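Local structure of putative permease protein, ABC transporter (Porphyromonas gingivalis, 3IS6) at residues A[58-63]-A[81-86]. The protein is a putative ABC-transporter permease, probably involved in transmembrane transport, represented here by a piece containing its MacB-like periplasmic core domain. Sequence-based numbering, arbitrary orientation.
Sequences TRTTLY and LLAEPA
Glu84, extended beyond CG with CG anti to the residue's carbonyl carbon (chi1 -55°), reaches back to Thr58, whose OG1 stands opposite the backbone N (chi1 -159°), and to Arg59. OE1 receives the Thr58 OG1 proton on its anti lone pair at 2.6 Å, while OE2 forms a salt bridge with Arg59 NE (2.9 Å). Guanidinium and carboxylate planes stand 80° apart: OE2 lies at the guanidinium edge, near its plane, but is itself met from above the carboxylate plane. Arg59 NH1 turns to the carbonyl of Gly41, tying this corner to the segment before helix 43-50. Where the strands part, a water accepts from Glu84 N (2.8 Å) and donates to Thr58 OG1 and Arg59 O, standing in for a direct Glu84 N to Arg59 O bond. Further along, Thr61 and Leu82 pair through Thr61 N to Leu82 O (3.1 Å) and Leu82 N to Thr61 O (3.0 Å). Their side chains run side by side, CG2 of Thr61 against CB of Leu82 (3.9 Å). On the other face Leu81 CD1 meets Leu62 CB at 4.1 Å. Water-bridged at its splayed end, this is an antiparallel beta hairpin, strands 54-70 and 74-83, in the region matching the MacB-like periplasmic core domain.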
loop_
_atom_site.group_PDB
_atom_site.type_symbol
_atom_site.label_atom_id
_atom_site.label_comp_id
_atom_site.label_asym_id
_atom_site.label_seq_id
_atom_site.Cartn_x
_atom_site.Cartn_y
_atom_site.Cartn_z
ATOM N N THR A 58 11.394 8.518 14.190
ATOM C CA THR A 58 11.295 7.814 12.935
ATOM C C THR A 58 10.336 6.641 13.033
ATOM O O THR A 58 10.037 6.216 14.093
ATOM C CB THR A 58 12.677 7.426 12.381
ATOM O OG1 THR A 58 12.587 7.181 10.993
ATOM C CG2 THR A 58 13.251 6.218 13.047
ATOM N N ARG A 59 9.877 6.147 11.901
ATOM C CA ARG A 59 8.896 5.095 11.824
ATOM C C ARG A 59 9.329 3.962 10.906
ATOM O O ARG A 59 9.956 4.182 9.936
ATOM C CB ARG A 59 7.559 5.653 11.372
ATOM C CG ARG A 59 7.544 6.246 9.981
ATOM C CD ARG A 59 6.302 7.014 9.676
ATOM N NE ARG A 59 6.515 8.006 8.646
ATOM C CZ ARG A 59 5.574 8.692 8.033
ATOM N NH1 ARG A 59 4.309 8.525 8.313
ATOM N NH2 ARG A 59 5.916 9.566 7.125
ATOM N N THR A 60 8.964 2.750 11.263
ATOM C CA THR A 60 9.121 1.599 10.409
ATOM C C THR A 60 7.842 0.764 10.347
ATOM O O THR A 60 7.022 0.845 11.205
ATOM C CB THR A 60 10.277 0.694 10.869
ATOM O OG1 THR A 60 9.958 0.099 12.103
ATOM C CG2 THR A 60 11.529 1.455 11.032
ATOM N N THR A 61 7.680 -0.008 9.291
ATOM C CA THR A 61 6.707 -1.071 9.254
ATOM C C THR A 61 7.266 -2.327 8.583
ATOM O O THR A 61 7.833 -2.244 7.544
ATOM C CB THR A 61 5.359 -0.622 8.661
ATOM O OG1 THR A 61 4.410 -1.669 8.772
ATOM C CG2 THR A 61 5.480 -0.246 7.243
ATOM N N LEU A 62 7.080 -3.470 9.201
ATOM C CA LEU A 62 7.609 -4.700 8.689
ATOM C C LEU A 62 6.710 -5.275 7.646
ATOM O O LEU A 62 5.571 -5.444 7.889
ATOM C CB LEU A 62 7.725 -5.709 9.800
ATOM C CG LEU A 62 8.196 -7.094 9.414
ATOM C CD1 LEU A 62 9.622 -7.111 9.102
ATOM C CD2 LEU A 62 7.905 -8.073 10.463
ATOM N N TYR A 63 7.212 -5.485 6.454
ATOM C CA TYR A 63 6.504 -6.274 5.495
ATOM C C TYR A 63 6.479 -7.754 5.792
ATOM O O TYR A 63 5.463 -8.363 5.731
ATOM C CB TYR A 63 6.953 -6.027 4.082
ATOM C CG TYR A 63 6.147 -6.826 3.115
ATOM C CD1 TYR A 63 4.909 -6.408 2.724
ATOM C CD2 TYR A 63 6.612 -8.032 2.629
ATOM C CE1 TYR A 63 4.178 -7.143 1.871
ATOM C CE2 TYR A 63 5.892 -8.764 1.783
ATOM C CZ TYR A 63 4.671 -8.320 1.400
ATOM O OH TYR A 63 3.936 -9.061 0.538
ATOM N N LEU A 81 11.770 -4.729 5.458
ATOM C CA LEU A 81 11.331 -3.719 6.354
ATOM C C LEU A 81 11.276 -2.361 5.648
ATOM O O LEU A 81 12.167 -1.997 4.951
ATOM C CB LEU A 81 12.261 -3.654 7.545
ATOM C CG LEU A 81 12.015 -2.657 8.664
ATOM C CD1 LEU A 81 10.827 -3.027 9.448
ATOM C CD2 LEU A 81 13.175 -2.585 9.542
ATOM N N LEU A 82 10.220 -1.624 5.880
ATOM C CA LEU A 82 10.056 -0.327 5.299
ATOM C C LEU A 82 10.479 0.753 6.288
ATOM O O LEU A 82 10.032 0.764 7.388
ATOM C CB LEU A 82 8.616 -0.142 4.895
ATOM C CG LEU A 82 8.160 -0.654 3.533
ATOM C CD1 LEU A 82 8.506 -2.025 3.351
ATOM C CD2 LEU A 82 6.715 -0.465 3.342
ATOM N N ALA A 83 11.374 1.620 5.864
ATOM C CA ALA A 83 12.010 2.591 6.724
ATOM C C ALA A 83 12.295 3.952 6.088
ATOM O O ALA A 83 12.234 4.104 4.916
ATOM C CB ALA A 83 13.233 2.044 7.276
ATOM N N GLU A 84 12.563 4.923 6.930
ATOM C CA GLU A 84 12.908 6.263 6.532
ATOM C C GLU A 84 14.426 6.410 6.486
ATOM O O GLU A 84 15.122 5.638 7.059
ATOM C CB GLU A 84 12.300 7.288 7.478
ATOM C CG GLU A 84 10.815 7.193 7.672
ATOM C CD GLU A 84 10.250 8.267 8.560
ATOM O OE1 GLU A 84 10.818 8.563 9.602
ATOM O OE2 GLU A 84 9.230 8.830 8.212
ATOM N N PRO A 85 14.927 7.446 5.833
ATOM C CA PRO A 85 16.356 7.666 5.811
ATOM C C PRO A 85 16.890 7.842 7.223
ATOM O O PRO A 85 17.969 7.464 7.492
ATOM C CB PRO A 85 16.471 8.923 4.991
ATOM C CG PRO A 85 15.431 8.751 4.005
ATOM C CD PRO A 85 14.295 8.132 4.708
ATOM N N ALA A 86 16.072 8.333 8.122
ATOM C CA ALA A 86 16.480 8.538 9.487
ATOM C C ALA A 86 16.761 7.239 10.231
ATOM O O ALA A 86 17.408 7.246 11.225
ATOM C CB ALA A 86 15.500 9.338 10.185
HETATM O O HOH W 1 12.684 4.614 9.746
#